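PDB 5D2G: 4-oxalocrotonate decarboxylase NahK from Pseudomonas putida, which catalyses the decarboxylation of (3E)-2-oxohex-3-enedioate to 2-oxopent-4-enoate and carbon dioxide, as a metal-binding enzyme of plasmid-encoded aromatic hydrocarbon breakdown. Local coordinates for residues E128-V133 against F250-G255. The protein carries 1 engineered substitution. Sequence-based numbering, arbitrary orientation.
Sequences EAEISV and FIMTGG. With MG (magnesium ion), chain B.
V133 and I251 form a hydrogen-bonded antiparallel pair, N of I251 giving to O of V133 at 2.9 Å and N of V133 to O of I251 at 3.0 Å, while S132 faces M252 in the adjoining non-hydrogen-bonded pair. The contact illustrates how, in this FAA hydrolase fold, glutamates on a sheet strand form a metal site beside the chain that follows a short neighbouring strand. The ladder's next carbonyl, O of I131, is gripped twice, by N of T253 and by its hydroxyl OG1, which approaches to 2.5 Å. OG1 stands between the backbone N and the carbonyl carbon of T253 (chi1 62°), a rotation that brings it to the same acceptor as its own amide. Next along, a water bridges the two backbones, accepting from N of I131 and donating to OG1 of T253 and O of G254. S132 meets CE1 and CZ of F250 with its CB and OG, OG coming obliquely to the ring; OG also bonds T159. From strand 126-135, E128 and E130 each give magnesium one carboxylate oxygen; E161 on strand 153-163 and three waters complete its six ligands. The thioether of M252 crosses the E130 side chain at about a right angle, its CE 3.6 Å from CD of E130. Fixing the carboxylate's rotation further, OE2 of E130 takes a metal-bound water and, from 47° above the carboxylate plane, the N-H of G254 at 2.9 Å.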
ATOM      1  N   GLU A 128      -6.507   0.984   6.864  1.00  9.24           N
ATOM      2  CA  GLU A 128      -5.385   1.315   7.713  1.00 12.90           C
ATOM      3  C   GLU A 128      -5.087   2.791   7.458  1.00 11.47           C
ATOM      4  O   GLU A 128      -5.180   3.257   6.313  1.00 10.62           O
ATOM      5  CB  GLU A 128      -4.178   0.422   7.380  1.00 14.96           C
ATOM      6  CG  GLU A 128      -3.787   0.415   5.925  1.00 17.64           C
ATOM      7  CD  GLU A 128      -2.663  -0.581   5.590  1.00 18.85           C
ATOM      8  OE1 GLU A 128      -2.119  -1.257   6.500  1.00 22.45           O
ATOM      9  OE2 GLU A 128      -2.331  -0.677   4.393  1.00 15.35           O
ATOM     10  N   ALA A 129      -4.778   3.531   8.522  1.00 12.10           N
ATOM     11  CA  ALA A 129      -4.465   4.956   8.397  1.00 12.59           C
ATOM     12  C   ALA A 129      -3.011   5.127   7.985  1.00 13.46           C
ATOM     13  O   ALA A 129      -2.120   4.482   8.546  1.00 10.29           O
ATOM     14  CB  ALA A 129      -4.706   5.652   9.686  1.00 12.64           C
ATOM     15  N   GLU A 130      -2.769   5.999   7.011  1.00  9.89           N
ATOM     16  CA  GLU A 130      -1.419   6.224   6.522  1.00  9.58           C
ATOM     17  C   GLU A 130      -1.162   7.691   6.245  1.00 12.14           C
ATOM     18  O   GLU A 130      -2.085   8.524   6.223  1.00 11.38           O
ATOM     19  CB  GLU A 130      -1.152   5.417   5.242  1.00  8.69           C
ATOM     20  CG  GLU A 130      -1.654   3.965   5.296  1.00 11.25           C
ATOM     21  CD  GLU A 130      -1.038   3.069   4.246  1.00 10.86           C
ATOM     22  OE1 GLU A 130      -1.584   1.961   4.056  1.00  8.18           O
ATOM     23  OE2 GLU A 130      -0.010   3.446   3.632  1.00 12.32           O
ATOM     24  N   ILE A 131       0.104   8.002   6.022  1.00 12.51           N
ATOM     25  CA  ILE A 131       0.471   9.306   5.512  1.00 10.24           C
ATOM     26  C   ILE A 131       1.112   9.067   4.141  1.00 12.09           C
ATOM     27  O   ILE A 131       1.967   8.188   3.980  1.00 11.05           O
ATOM     28  CB  ILE A 131       1.376  10.084   6.523  1.00 19.58           C
ATOM     29  CG1 ILE A 131       1.508  11.549   6.116  1.00 16.24           C
ATOM     30  CG2 ILE A 131       2.734   9.427   6.684  1.00 16.99           C
ATOM     31  CD1 ILE A 131       0.235  12.335   6.356  1.00 24.53           C
ATOM     32  N   SER A 132       0.632   9.782   3.132  1.00  9.56           N
ATOM     33  CA  SER A 132       1.210   9.673   1.807  1.00  9.10           C
ATOM     34  C   SER A 132       2.021  10.920   1.572  1.00  9.70           C
ATOM     35  O   SER A 132       1.805  11.955   2.223  1.00 10.48           O
ATOM     36  CB  SER A 132       0.126   9.567   0.736  1.00 13.11           C
ATOM     37  OG  SER A 132      -0.720   8.449   0.972  1.00 11.46           O
ATOM     38  N   VAL A 133       2.954  10.825   0.640  1.00  9.44           N
ATOM     39  CA  VAL A 133       3.708  11.988   0.218  1.00 10.07           C
ATOM     40  C   VAL A 133       3.632  12.050  -1.295  1.00  9.92           C
ATOM     41  O   VAL A 133       3.348  11.045  -1.953  1.00  9.26           O
ATOM     42  CB  VAL A 133       5.192  11.889   0.629  1.00 10.15           C
ATOM     43  CG1 VAL A 133       5.309  11.573   2.108  1.00 14.08           C
ATOM     44  CG2 VAL A 133       5.900  10.812  -0.190  1.00  9.96           C
ATOM     45  N   PHE A 250       3.230   9.722  -6.085  1.00 12.93           N
ATOM     46  CA  PHE A 250       2.418   9.622  -4.877  1.00 11.84           C
ATOM     47  C   PHE A 250       2.713   8.284  -4.198  1.00 10.44           C
ATOM     48  O   PHE A 250       2.582   7.228  -4.816  1.00 10.45           O
ATOM     49  CB  PHE A 250       0.938   9.710  -5.274  1.00 11.49           C
ATOM     50  CG  PHE A 250      -0.022   9.450  -4.151  1.00 14.17           C
ATOM     51  CD1 PHE A 250      -0.442  10.488  -3.329  1.00 13.89           C
ATOM     52  CD2 PHE A 250      -0.542   8.181  -3.944  1.00 13.49           C
ATOM     53  CE1 PHE A 250      -1.345  10.265  -2.310  1.00 10.12           C
ATOM     54  CE2 PHE A 250      -1.444   7.939  -2.915  1.00 15.73           C
ATOM     55  CZ  PHE A 250      -1.848   8.985  -2.094  1.00 12.65           C
ATOM     56  N   ILE A 251       3.129   8.325  -2.934  1.00  8.67           N
ATOM     57  CA  ILE A 251       3.503   7.110  -2.226  1.00 11.53           C
ATOM     58  C   ILE A 251       2.786   7.026  -0.902  1.00 10.96           C
ATOM     59  O   ILE A 251       2.897   7.932  -0.081  1.00  9.28           O
ATOM     60  CB  ILE A 251       5.011   7.087  -1.927  1.00 10.39           C
ATOM     61  CG1 ILE A 251       5.812   7.252  -3.224  1.00 12.82           C
ATOM     62  CG2 ILE A 251       5.404   5.788  -1.181  1.00 11.38           C
ATOM     63  CD1 ILE A 251       7.259   7.482  -3.010  1.00 19.05           C
ATOM     64  N   MET A 252       2.082   5.925  -0.678  1.00  7.91           N
ATOM     65  CA  MET A 252       1.484   5.679   0.626  1.00  7.82           C
ATOM     66  C   MET A 252       2.514   4.971   1.478  1.00  8.57           C
ATOM     67  O   MET A 252       2.927   3.848   1.177  1.00  7.45           O
ATOM     68  CB  MET A 252       0.236   4.828   0.470  1.00  7.87           C
ATOM     69  CG  MET A 252      -0.748   5.444  -0.506  1.00  8.23           C
ATOM     70  SD  MET A 252      -2.315   4.575  -0.508  1.00 13.46           S
ATOM     71  CE  MET A 252      -2.574   4.461   1.250  1.00 11.43           C
ATOM     72  N   THR A 253       2.938   5.632   2.551  1.00  7.66           N
ATOM     73  CA  THR A 253       4.138   5.196   3.248  1.00  7.58           C
ATOM     74  C   THR A 253       3.971   4.009   4.185  1.00 12.53           C
ATOM     75  O   THR A 253       4.971   3.463   4.658  1.00 11.40           O
ATOM     76  CB  THR A 253       4.798   6.360   3.998  1.00  7.83           C
ATOM     77  OG1 THR A 253       3.889   6.861   4.987  1.00 11.57           O
ATOM     78  CG2 THR A 253       5.166   7.462   3.008  1.00  9.90           C
ATOM     79  N   GLY A 254       2.737   3.593   4.458  1.00 10.09           N
ATOM     80  CA  GLY A 254       2.558   2.418   5.290  1.00  8.77           C
ATOM     81  C   GLY A 254       1.598   2.587   6.448  1.00  8.07           C
ATOM     82  O   GLY A 254       1.173   3.709   6.761  1.00  8.24           O
ATOM     83  N   GLY A 255       1.266   1.465   7.084  1.00 12.80           N
ATOM     84  CA  GLY A 255       0.235   1.426   8.107  1.00  9.34           C
ATOM     85  C   GLY A 255       0.673   2.032   9.422  1.00 12.75           C
ATOM     86  O   GLY A 255       1.542   1.486  10.111  1.00 12.22           O
TER
HETATM   87 MG    MG B 301      -1.114   0.309   3.217  1.00  9.15          MG
HETATM   88  O   HOH W   1       0.359   1.227   2.167  1.00  6.22           O
HETATM   89  O   HOH W   2       2.077   6.117   6.772  1.00  9.04           O
HETATM   90  O   HOH W   3      -0.265  -1.366   2.828  1.00 17.86           O
HETATM   91  O   HOH W   4       0.258  -0.221   4.764  1.00 14.31           O